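Local coordinates for protein NAD-dependent epimerase/dehydratase (Methylobacillus flagellatus KT, PDB 3GPI) that is of unknown function but belongs to the NAD-dependent epimerase/dehydratase family, whose Rossmann-type fold probably binds a dinucleotide cofactor, at residues 174-179 with 218-223; 163-168 with 268-273; 181-186 with 247-252. One frame throughout, in Å; residues are numbered along the deposited sequence.

Contact 1 (174-179 with 218-223); sequences QWPARN and LPVHDL
H221 and N179 carry this contact, and two hydrogen bonds, both given by H221, tie the segments. From the first turn of its helix, H221 gives its NE2 hydrogen to the backbone oxygen of P176, with NE2 and O 2.8 Å apart. The acceptor lies close to the ring plane, and the bond meets the carbonyl nearly end-on, at a C=O...N angle of 159°. In the second, H221 is again the donor, now through its backbone N, and OD1 of N179 accepts at 2.9 Å. Here the donor sits above the carbonyl plane of the amide. N179 can reach it because its CG stands anti to the backbone N (chi1 -172°), which carries the amide across to the start of the helix; OD1 thus takes up an N-H that has no carbonyl of a preceding turn to serve. The other end of that amide, ND2, goes to P241 O and to a water, 2.9 Å from ND2, that in turn donates to D222 OD1.

The amide of N179 packs against CB and CD2 of H221, its plane turned 75° from the imidazole, while OD1 also touches CB of P219 at 3.3 Å. W175 meets H221 obliquely, the planes almost perpendicular, with CE3 and ND1 4.0 Å apart. The P176 ring sets CG against CG1 of V220 at 3.8 Å.

The loop before strand 181-186 is thereby fastened over the N-terminal turn of helix 220-230, just where strand 218-219, the antiparallel neighbour of strand 181-186, gives way to it. Further along, W175 packs on L224, R225 and A228.

Contact 2 (163-168 with 268-273); sequences LRMIRQ and SGYGAL. With EDO (1,2-ethanediol), chain B.
L163, just ahead of the short helix 164-168, begins the contact by laying CD2 against CD1 of L273 at 3.8 Å, a meeting of methyl groups. M165 comes next and does two things. Its backbone N donates to a water that also bonds the Y270 hydroxyl, 2.7 Å from OH, so the first turn of the helix and the tyrosine share one solvent molecule. Its CB stands 3.4 Å from Y270 OH. I166 reaches deeper: CG1 is anti to the carbonyl carbon (chi1 -74°), which sends the branch along the tyrosine in the opposite sense, with CG1 and Y270 CD1 3.8 Å apart; I166 CD1 goes on to L273 CB, 4.1 Å away.

The phenol oxygen also bonds O1 of an ethanediol, probably from the crystallisation liquor, at 2.7 Å. Both these polar partners lie in the ring plane, at the edge. A leucine in place of Y270 would probably leave the water and the diol without their shared hydroxyl and M165 without the group its CB packs on.

No direct hydrogen bond joins the segments, whose helix axes cross at -74° and come within 11.6 Å. Helix 220-230 completes the cluster, with L227 touching both M165 and Y270, while Y158, ending strand 149-158, stacks on the Y270 ring.

Contact 3 (181-186 with 247-252); sequences WTNRIH and KKLSNA. With EDO (1,2-ethanediol), chain C; EDO (1,2-ethanediol), chain B.
N183 grips the backbone around K248 with both ends of its amide. ND2 donates to K247 O at 2.9 Å, the acceptor lying in the amide plane and the bond nearly straight (169°). OD1 accepts L249 N at 3.0 Å, but this donor sits well above the amide plane. CG stands anti to the carbonyl carbon, beside the backbone N (chi1 -61°), and this turns the amide toward strand 248-249, where it does the work that main-chain pairing would do between sheet neighbours. A water bridges the join as well, donating to N183 OD1 and L249 O. ND2 also makes a weak bond to O2 of a second ethanediol, and O1 of that molecule donates to N183 O.

Packing flanks the amide. K248 lays its aliphatic chain over one face of W181: CD stands 3.6 Å from the centroid of the six-membered ring, a CH-pi contact almost on the ring normal. The indole NE1 bonds E118. L249 rests its CD1 methyl against the amide of N183, 3.6 Å from CG, the two side chains crossing at about a right angle.

The amide matches one carbonyl and one N-H of the facing chain, so the join needs no charge; K248 contributes methylenes to W181 rather than its ammonium.

How the contacts relate
Contact 2 is the most buried and the most apolar of the three, two helices joined by methyl groups, a tyrosine and a water. Contacts 1 and 3 are only partly buried, and each relies on an asparagine amide bonding to backbone: at a helix start in contact 1, across to a strand in contact 3. Both of these reach the same sheet, where strands 218-219 and 181-186 are neighbours and T182 OG1 bonds L218 O. Contacts 1 and 2 meet where W175 NE1 bonds Q168 O and L223 packs on M165. Contacts 2 and 3 share an ethanediol, bonded by Y270 OH and R184 NE.

Contact 1 (174-179 with 218-223)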
loop_
_atom_site.group_PDB
_atom_site.type_symbol
_atom_site.label_atom_id
_atom_site.label_comp_id
_atom_site.label_asym_id
_atom_site.label_seq_id
_atom_site.Cartn_x
_atom_site.Cartn_y
_atom_site.Cartn_z
ATOM N N GLN A 174 -14.310 -21.052 10.253
ATOM C CA GLN A 174 -14.228 -19.613 10.543
ATOM C C GLN A 174 -14.310 -18.738 9.297
ATOM O O GLN A 174 -14.062 -17.536 9.359
ATOM C CB GLN A 174 -12.944 -19.280 11.334
ATOM C CG GLN A 174 -12.809 -20.089 12.627
ATOM C CD GLN A 174 -11.592 -19.709 13.452
ATOM O OE1 GLN A 174 -11.337 -18.526 13.709
ATOM N NE2 GLN A 174 -10.856 -20.719 13.916
ATOM N N TRP A 175 -14.613 -19.342 8.144
ATOM C CA TRP A 175 -14.751 -18.542 6.930
ATOM C C TRP A 175 -15.958 -17.610 7.003
ATOM O O TRP A 175 -16.958 -17.946 7.635
ATOM C CB TRP A 175 -14.783 -19.453 5.687
ATOM C CG TRP A 175 -13.493 -20.194 5.459
ATOM C CD1 TRP A 175 -12.329 -20.056 6.163
ATOM C CD2 TRP A 175 -13.232 -21.148 4.425
ATOM N NE1 TRP A 175 -11.365 -20.877 5.642
ATOM C CE2 TRP A 175 -11.887 -21.557 4.573
ATOM C CE3 TRP A 175 -14.009 -21.708 3.389
ATOM C CZ2 TRP A 175 -11.298 -22.519 3.729
ATOM C CZ3 TRP A 175 -13.411 -22.648 2.542
ATOM C CH2 TRP A 175 -12.075 -23.046 2.730
ATOM N N PRO A 176 -15.855 -16.419 6.399
ATOM C CA PRO A 176 -16.971 -15.445 6.528
ATOM C C PRO A 176 -18.235 -15.950 5.841
ATOM O O PRO A 176 -18.163 -16.749 4.900
ATOM C CB PRO A 176 -16.434 -14.196 5.812
ATOM C CG PRO A 176 -15.416 -14.750 4.818
ATOM C CD PRO A 176 -14.764 -15.895 5.551
ATOM N N ALA A 177 -19.411 -15.538 6.314
ATOM C CA ALA A 177 -20.649 -15.961 5.681
ATOM C C ALA A 177 -20.790 -15.354 4.282
ATOM O O ALA A 177 -21.263 -16.003 3.367
ATOM C CB ALA A 177 -21.859 -15.563 6.566
ATOM N N ARG A 178 -20.399 -14.103 4.150
ATOM C CA ARG A 178 -20.570 -13.365 2.900
ATOM C C ARG A 178 -19.368 -13.605 2.000
ATOM O O ARG A 178 -18.232 -13.490 2.462
ATOM C CB ARG A 178 -20.676 -11.883 3.191
ATOM C CG ARG A 178 -21.208 -11.127 2.033
ATOM C CD ARG A 178 -20.439 -9.883 1.889
ATOM N NE ARG A 178 -21.314 -8.768 1.642
ATOM C CZ ARG A 178 -20.947 -7.494 1.709
ATOM N NH1 ARG A 178 -19.690 -7.148 1.996
ATOM N NH2 ARG A 178 -21.850 -6.567 1.464
ATOM N N ASN A 179 -19.628 -13.881 0.732
ATOM C CA ASN A 179 -18.574 -14.174 -0.247
ATOM C C ASN A 179 -18.278 -12.964 -1.132
ATOM O O ASN A 179 -18.660 -12.927 -2.291
ATOM C CB ASN A 179 -19.007 -15.406 -1.063
ATOM C CG ASN A 179 -17.931 -15.906 -1.967
ATOM O OD1 ASN A 179 -16.748 -15.580 -1.759
ATOM N ND2 ASN A 179 -18.286 -16.705 -2.952
ATOM N N LEU A 218 -10.867 -11.658 -6.646
ATOM C CA LEU A 218 -11.672 -12.881 -6.609
ATOM C C LEU A 218 -12.516 -12.892 -5.362
ATOM O O LEU A 218 -12.209 -12.220 -4.375
ATOM C CB LEU A 218 -10.848 -14.200 -6.743
ATOM C CG LEU A 218 -10.021 -14.638 -5.526
ATOM C CD1 LEU A 218 -9.303 -16.001 -5.841
ATOM C CD2 LEU A 218 -8.963 -13.607 -5.179
ATOM N N PRO A 219 -13.598 -13.666 -5.399
ATOM C CA PRO A 219 -14.415 -13.791 -4.206
ATOM C C PRO A 219 -13.612 -14.470 -3.097
ATOM O O PRO A 219 -12.818 -15.388 -3.380
ATOM C CB PRO A 219 -15.551 -14.726 -4.667
ATOM C CG PRO A 219 -15.631 -14.541 -6.147
ATOM C CD PRO A 219 -14.159 -14.406 -6.534
ATOM N N VAL A 220 -13.836 -14.048 -1.861
ATOM C CA VAL A 220 -13.004 -14.497 -0.739
ATOM C C VAL A 220 -13.049 -16.038 -0.592
ATOM O O VAL A 220 -12.061 -16.662 -0.264
ATOM C CB VAL A 220 -13.348 -13.749 0.582
ATOM C CG1 VAL A 220 -14.754 -14.122 1.117
ATOM C CG2 VAL A 220 -12.281 -13.940 1.629
ATOM N N HIS A 221 -14.200 -16.645 -0.854
ATOM C CA HIS A 221 -14.269 -18.096 -0.743
ATOM C C HIS A 221 -13.453 -18.817 -1.781
ATOM O O HIS A 221 -12.948 -19.889 -1.512
ATOM C CB HIS A 221 -15.742 -18.598 -0.757
ATOM C CG HIS A 221 -16.417 -18.463 0.573
ATOM N ND1 HIS A 221 -16.653 -19.553 1.383
ATOM C CD2 HIS A 221 -16.875 -17.372 1.246
ATOM C CE1 HIS A 221 -17.232 -19.135 2.497
ATOM N NE2 HIS A 221 -17.382 -17.825 2.440
ATOM N N ASP A 222 -13.308 -18.233 -2.966
ATOM C CA ASP A 222 -12.445 -18.873 -3.939
ATOM C C ASP A 222 -10.986 -18.819 -3.498
ATOM O O ASP A 222 -10.238 -19.777 -3.692
ATOM C CB ASP A 222 -12.576 -18.217 -5.314
ATOM C CG ASP A 222 -13.893 -18.538 -6.012
ATOM O OD1 ASP A 222 -14.657 -19.403 -5.535
ATOM O OD2 ASP A 222 -14.125 -17.884 -7.038
ATOM N N LEU A 223 -10.568 -17.716 -2.899
ATOM C CA LEU A 223 -9.200 -17.603 -2.417
ATOM C C LEU A 223 -8.975 -18.567 -1.252
ATOM O O LEU A 223 -7.975 -19.274 -1.236
ATOM C CB LEU A 223 -8.937 -16.155 -1.976
ATOM C CG LEU A 223 -7.556 -15.939 -1.378
ATOM C CD1 LEU A 223 -6.409 -16.307 -2.354
ATOM C CD2 LEU A 223 -7.374 -14.508 -0.932
HETATM O O HOH W 1 -17.166 -18.096 -5.290
#

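Contact 2 (163-168 with 268-273)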
loop_
_atom_site.group_PDB
_atom_site.type_symbol
_atom_site.label_atom_id
_atom_site.label_comp_id
_atom_site.label_asym_id
_atom_site.label_seq_id
_atom_site.Cartn_x
_atom_site.Cartn_y
_atom_site.Cartn_z
ATOM N N LEU A 163 0.160 -12.799 6.405
ATOM C CA LEU A 163 -0.285 -14.121 5.989
ATOM C C LEU A 163 -1.655 -14.513 6.550
ATOM O O LEU A 163 -1.994 -15.720 6.587
ATOM C CB LEU A 163 0.752 -15.184 6.413
ATOM C CG LEU A 163 2.172 -14.935 5.890
ATOM C CD1 LEU A 163 3.125 -15.980 6.495
ATOM C CD2 LEU A 163 2.287 -14.965 4.374
ATOM N N ARG A 164 -2.469 -13.530 6.954
ATOM C CA ARG A 164 -3.809 -13.828 7.483
ATOM C C ARG A 164 -4.642 -14.764 6.598
ATOM O O ARG A 164 -5.322 -15.640 7.118
ATOM C CB ARG A 164 -4.635 -12.597 7.810
ATOM C CG ARG A 164 -5.837 -12.956 8.654
ATOM C CD ARG A 164 -6.623 -11.751 9.114
ATOM N NE ARG A 164 -8.029 -12.117 9.287
ATOM C CZ ARG A 164 -8.559 -12.608 10.404
ATOM N NH1 ARG A 164 -7.812 -12.787 11.484
ATOM N NH2 ARG A 164 -9.858 -12.898 10.443
ATOM N N MET A 165 -4.631 -14.600 5.277
ATOM C CA MET A 165 -5.468 -15.438 4.421
ATOM C C MET A 165 -5.001 -16.893 4.476
ATOM O O MET A 165 -5.808 -17.834 4.414
ATOM C CB MET A 165 -5.453 -14.955 2.958
ATOM C CG MET A 165 -6.338 -13.720 2.635
ATOM S SD MET A 165 -8.107 -13.821 3.084
ATOM C CE MET A 165 -7.964 -13.069 4.687
ATOM N N ILE A 166 -3.684 -17.078 4.559
ATOM C CA ILE A 166 -3.102 -18.434 4.658
ATOM C C ILE A 166 -3.555 -19.108 5.943
ATOM O O ILE A 166 -3.940 -20.298 5.908
ATOM C CB ILE A 166 -1.558 -18.415 4.559
ATOM C CG1 ILE A 166 -1.150 -18.154 3.115
ATOM C CG2 ILE A 166 -0.904 -19.739 5.055
ATOM C CD1 ILE A 166 0.343 -17.986 2.917
ATOM N N ARG A 167 -3.543 -18.361 7.040
ATOM C CA ARG A 167 -3.981 -18.936 8.318
ATOM C C ARG A 167 -5.486 -19.163 8.301
ATOM O O ARG A 167 -5.927 -20.256 8.695
ATOM C CB ARG A 167 -3.557 -18.053 9.502
ATOM C CG ARG A 167 -2.028 -18.017 9.682
ATOM C CD ARG A 167 -1.648 -17.232 10.935
ATOM N NE ARG A 167 -2.246 -15.889 10.974
ATOM C CZ ARG A 167 -1.651 -14.780 10.542
ATOM N NH1 ARG A 167 -0.430 -14.798 10.018
ATOM N NH2 ARG A 167 -2.285 -13.641 10.631
ATOM N N GLN A 168 -6.272 -18.200 7.824
ATOM C CA GLN A 168 -7.711 -18.347 7.813
ATOM C C GLN A 168 -8.126 -19.553 6.940
ATOM O O GLN A 168 -9.120 -20.229 7.221
ATOM C CB GLN A 168 -8.398 -17.112 7.277
ATOM C CG GLN A 168 -9.943 -17.198 7.411
ATOM C CD GLN A 168 -10.717 -15.913 7.166
ATOM O OE1 GLN A 168 -10.394 -15.100 6.286
ATOM N NE2 GLN A 168 -11.796 -15.763 7.919
ATOM N N SER A 268 0.555 -16.655 -8.086
ATOM C CA SER A 268 1.984 -16.360 -7.997
ATOM C C SER A 268 2.415 -15.948 -6.589
ATOM O O SER A 268 3.389 -16.461 -6.012
ATOM C CB SER A 268 2.315 -15.239 -8.990
ATOM O OG SER A 268 2.053 -15.707 -10.295
ATOM N N GLY A 269 1.709 -14.968 -6.021
ATOM C CA GLY A 269 2.072 -14.432 -4.744
ATOM C C GLY A 269 1.912 -15.426 -3.608
ATOM O O GLY A 269 2.840 -15.619 -2.806
ATOM N N TYR A 270 0.733 -16.028 -3.502
ATOM C CA TYR A 270 0.561 -17.012 -2.451
ATOM C C TYR A 270 1.354 -18.279 -2.724
ATOM O O TYR A 270 1.838 -18.887 -1.777
ATOM C CB TYR A 270 -0.913 -17.289 -2.176
ATOM C CG TYR A 270 -1.560 -16.216 -1.348
ATOM C CD1 TYR A 270 -1.233 -16.057 -0.011
ATOM C CD2 TYR A 270 -2.485 -15.340 -1.901
ATOM C CE1 TYR A 270 -1.799 -15.065 0.784
ATOM C CE2 TYR A 270 -3.087 -14.334 -1.112
ATOM C CZ TYR A 270 -2.740 -14.204 0.217
ATOM O OH TYR A 270 -3.294 -13.221 0.975
ATOM N N GLY A 271 1.519 -18.640 -3.992
ATOM C CA GLY A 271 2.492 -19.732 -4.315
ATOM C C GLY A 271 3.871 -19.470 -3.674
ATOM O O GLY A 271 4.448 -20.350 -2.989
ATOM N N ALA A 272 4.401 -18.254 -3.828
ATOM C CA ALA A 272 5.722 -17.927 -3.274
ATOM C C ALA A 272 5.728 -17.945 -1.737
ATOM O O ALA A 272 6.716 -18.310 -1.099
ATOM C CB ALA A 272 6.180 -16.570 -3.795
ATOM N N LEU A 273 4.610 -17.601 -1.116
ATOM C CA LEU A 273 4.637 -17.405 0.314
ATOM C C LEU A 273 4.514 -18.730 0.990
ATOM O O LEU A 273 5.159 -18.969 2.027
ATOM C CB LEU A 273 3.506 -16.488 0.749
ATOM C CG LEU A 273 3.671 -15.029 0.382
ATOM C CD1 LEU A 273 2.356 -14.310 0.632
ATOM C CD2 LEU A 273 4.793 -14.411 1.214
HETATM C C1 EDO B . -5.698 -10.753 0.624
HETATM O O1 EDO B . -4.978 -11.561 -0.244
HETATM C C2 EDO B . -6.939 -10.521 -0.168
HETATM O O2 EDO B . -7.951 -11.162 0.558
HETATM O O HOH W 2 -2.669 -12.914 3.630
#

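Contact 3 (181-186 with 247-252)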
loop_
_atom_site.group_PDB
_atom_site.type_symbol
_atom_site.label_atom_id
_atom_site.label_comp_id
_atom_site.label_asym_id
_atom_site.label_seq_id
_atom_site.Cartn_x
_atom_site.Cartn_y
_atom_site.Cartn_z
ATOM N N TRP A 181 -16.039 -9.855 -3.061
ATOM C CA TRP A 181 -14.818 -9.640 -3.830
ATOM C C TRP A 181 -13.660 -9.169 -2.968
ATOM O O TRP A 181 -13.829 -8.401 -2.015
ATOM C CB TRP A 181 -15.076 -8.590 -4.910
ATOM C CG TRP A 181 -15.960 -9.119 -5.975
ATOM C CD1 TRP A 181 -17.321 -8.920 -6.092
ATOM C CD2 TRP A 181 -15.588 -9.988 -7.037
ATOM N NE1 TRP A 181 -17.794 -9.583 -7.191
ATOM C CE2 TRP A 181 -16.758 -10.249 -7.801
ATOM C CE3 TRP A 181 -14.358 -10.536 -7.464
ATOM C CZ2 TRP A 181 -16.746 -11.069 -8.939
ATOM C CZ3 TRP A 181 -14.347 -11.344 -8.612
ATOM C CH2 TRP A 181 -15.531 -11.595 -9.333
ATOM N N THR A 182 -12.465 -9.670 -3.291
ATOM C CA THR A 182 -11.249 -9.249 -2.600
ATOM C C THR A 182 -10.208 -8.822 -3.629
ATOM O O THR A 182 -10.057 -9.474 -4.694
ATOM C CB THR A 182 -10.685 -10.378 -1.677
ATOM O OG1 THR A 182 -10.341 -11.546 -2.454
ATOM C CG2 THR A 182 -11.692 -10.760 -0.591
ATOM N N ASN A 183 -9.487 -7.761 -3.271
ATOM C CA ASN A 183 -8.476 -7.127 -4.128
ATOM C C ASN A 183 -7.214 -7.074 -3.320
ATOM O O ASN A 183 -7.231 -6.793 -2.119
ATOM C CB ASN A 183 -8.897 -5.722 -4.496
ATOM C CG ASN A 183 -10.198 -5.684 -5.275
ATOM O OD1 ASN A 183 -10.222 -5.869 -6.484
ATOM N ND2 ASN A 183 -11.295 -5.465 -4.563
ATOM N N ARG A 184 -6.101 -7.336 -3.985
ATOM C CA ARG A 184 -4.808 -7.415 -3.249
ATOM C C ARG A 184 -3.613 -6.885 -4.029
ATOM O O ARG A 184 -3.646 -6.789 -5.255
ATOM C CB ARG A 184 -4.475 -8.875 -2.859
ATOM C CG ARG A 184 -4.152 -9.756 -4.080
ATOM C CD ARG A 184 -4.175 -11.292 -3.859
ATOM N NE ARG A 184 -5.378 -11.561 -3.090
ATOM C CZ ARG A 184 -6.601 -11.381 -3.548
ATOM N NH1 ARG A 184 -6.840 -11.207 -4.841
ATOM N NH2 ARG A 184 -7.593 -11.431 -2.698
ATOM N N ILE A 185 -2.564 -6.544 -3.291
ATOM C CA ILE A 185 -1.285 -6.190 -3.876
ATOM C C ILE A 185 -0.232 -6.796 -2.970
ATOM O O ILE A 185 -0.276 -6.661 -1.764
ATOM C CB ILE A 185 -1.156 -4.629 -4.026
ATOM C CG1 ILE A 185 0.136 -4.236 -4.771
ATOM C CG2 ILE A 185 -1.256 -3.925 -2.682
ATOM C CD1 ILE A 185 0.106 -4.528 -6.315
ATOM N N HIS A 186 0.760 -7.448 -3.570
ATOM C CA HIS A 186 1.843 -7.980 -2.773
ATOM C C HIS A 186 2.734 -6.823 -2.315
ATOM O O HIS A 186 3.008 -5.892 -3.088
ATOM C CB HIS A 186 2.671 -8.922 -3.648
ATOM C CG HIS A 186 3.659 -9.760 -2.883
ATOM N ND1 HIS A 186 4.815 -9.237 -2.316
ATOM C CD2 HIS A 186 3.667 -11.089 -2.614
ATOM C CE1 HIS A 186 5.484 -10.219 -1.729
ATOM N NE2 HIS A 186 4.818 -11.352 -1.905
ATOM N N LYS A 247 -16.097 -4.775 -4.175
ATOM C CA LYS A 247 -16.042 -4.344 -5.586
ATOM C C LYS A 247 -14.828 -4.929 -6.229
ATOM O O LYS A 247 -14.005 -5.517 -5.533
ATOM C CB LYS A 247 -15.970 -2.812 -5.697
ATOM C CG LYS A 247 -14.677 -2.230 -5.127
ATOM C CD LYS A 247 -14.826 -1.729 -3.728
ATOM C CE LYS A 247 -13.426 -1.579 -3.119
ATOM N NZ LYS A 247 -13.483 -1.181 -1.713
ATOM N N LYS A 248 -14.712 -4.759 -7.538
ATOM C CA LYS A 248 -13.512 -5.193 -8.256
ATOM C C LYS A 248 -12.772 -3.952 -8.642
ATOM O O LYS A 248 -13.353 -2.978 -9.086
ATOM C CB LYS A 248 -13.877 -5.985 -9.515
ATOM C CG LYS A 248 -14.612 -7.296 -9.198
ATOM C CD LYS A 248 -15.081 -8.030 -10.460
ATOM C CE LYS A 248 -16.249 -7.301 -11.119
ATOM N NZ LYS A 248 -16.993 -8.151 -12.109
ATOM N N LEU A 249 -11.468 -3.982 -8.461
ATOM C CA LEU A 249 -10.658 -2.823 -8.794
ATOM C C LEU A 249 -9.734 -3.106 -9.962
ATOM O O LEU A 249 -9.014 -4.110 -9.996
ATOM C CB LEU A 249 -9.851 -2.429 -7.548
ATOM C CG LEU A 249 -10.644 -1.996 -6.338
ATOM C CD1 LEU A 249 -9.823 -2.105 -5.066
ATOM C CD2 LEU A 249 -11.162 -0.595 -6.560
ATOM N N SER A 250 -9.794 -2.224 -10.969
ATOM C CA SER A 250 -8.965 -2.314 -12.154
ATOM C C SER A 250 -7.604 -1.652 -11.964
ATOM O O SER A 250 -7.517 -0.520 -11.532
ATOM C CB SER A 250 -9.656 -1.585 -13.308
ATOM O OG SER A 250 -8.796 -1.580 -14.439
ATOM N N ASN A 251 -6.559 -2.365 -12.357
ATOM C CA ASN A 251 -5.214 -1.808 -12.384
ATOM C C ASN A 251 -4.755 -1.385 -13.771
ATOM O O ASN A 251 -3.560 -1.358 -14.043
ATOM C CB ASN A 251 -4.224 -2.821 -11.793
ATOM C CG ASN A 251 -4.017 -4.072 -12.654
ATOM O OD1 ASN A 251 -4.646 -4.281 -13.700
ATOM N ND2 ASN A 251 -3.100 -4.920 -12.203
ATOM N N ALA A 252 -5.691 -1.001 -14.634
ATOM C CA ALA A 252 -5.349 -0.629 -15.994
ATOM C C ALA A 252 -4.283 0.469 -16.064
ATOM O O ALA A 252 -3.375 0.394 -16.906
ATOM C CB ALA A 252 -6.635 -0.152 -16.732
HETATM C C1 EDO C . -10.803 -6.187 -1.123
HETATM O O1 EDO C . -9.960 -7.052 -0.415
HETATM C C2 EDO C . -10.133 -4.878 -1.367
HETATM O O2 EDO C . -10.997 -3.877 -1.821
HETATM C C1 EDO B . -5.698 -10.753 0.624
HETATM O O1 EDO B . -4.978 -11.561 -0.244
HETATM C C2 EDO B . -6.939 -10.521 -0.168
HETATM O O2 EDO B . -7.951 -11.162 0.558
HETATM O O HOH W 3 -7.823 -5.933 -7.941
#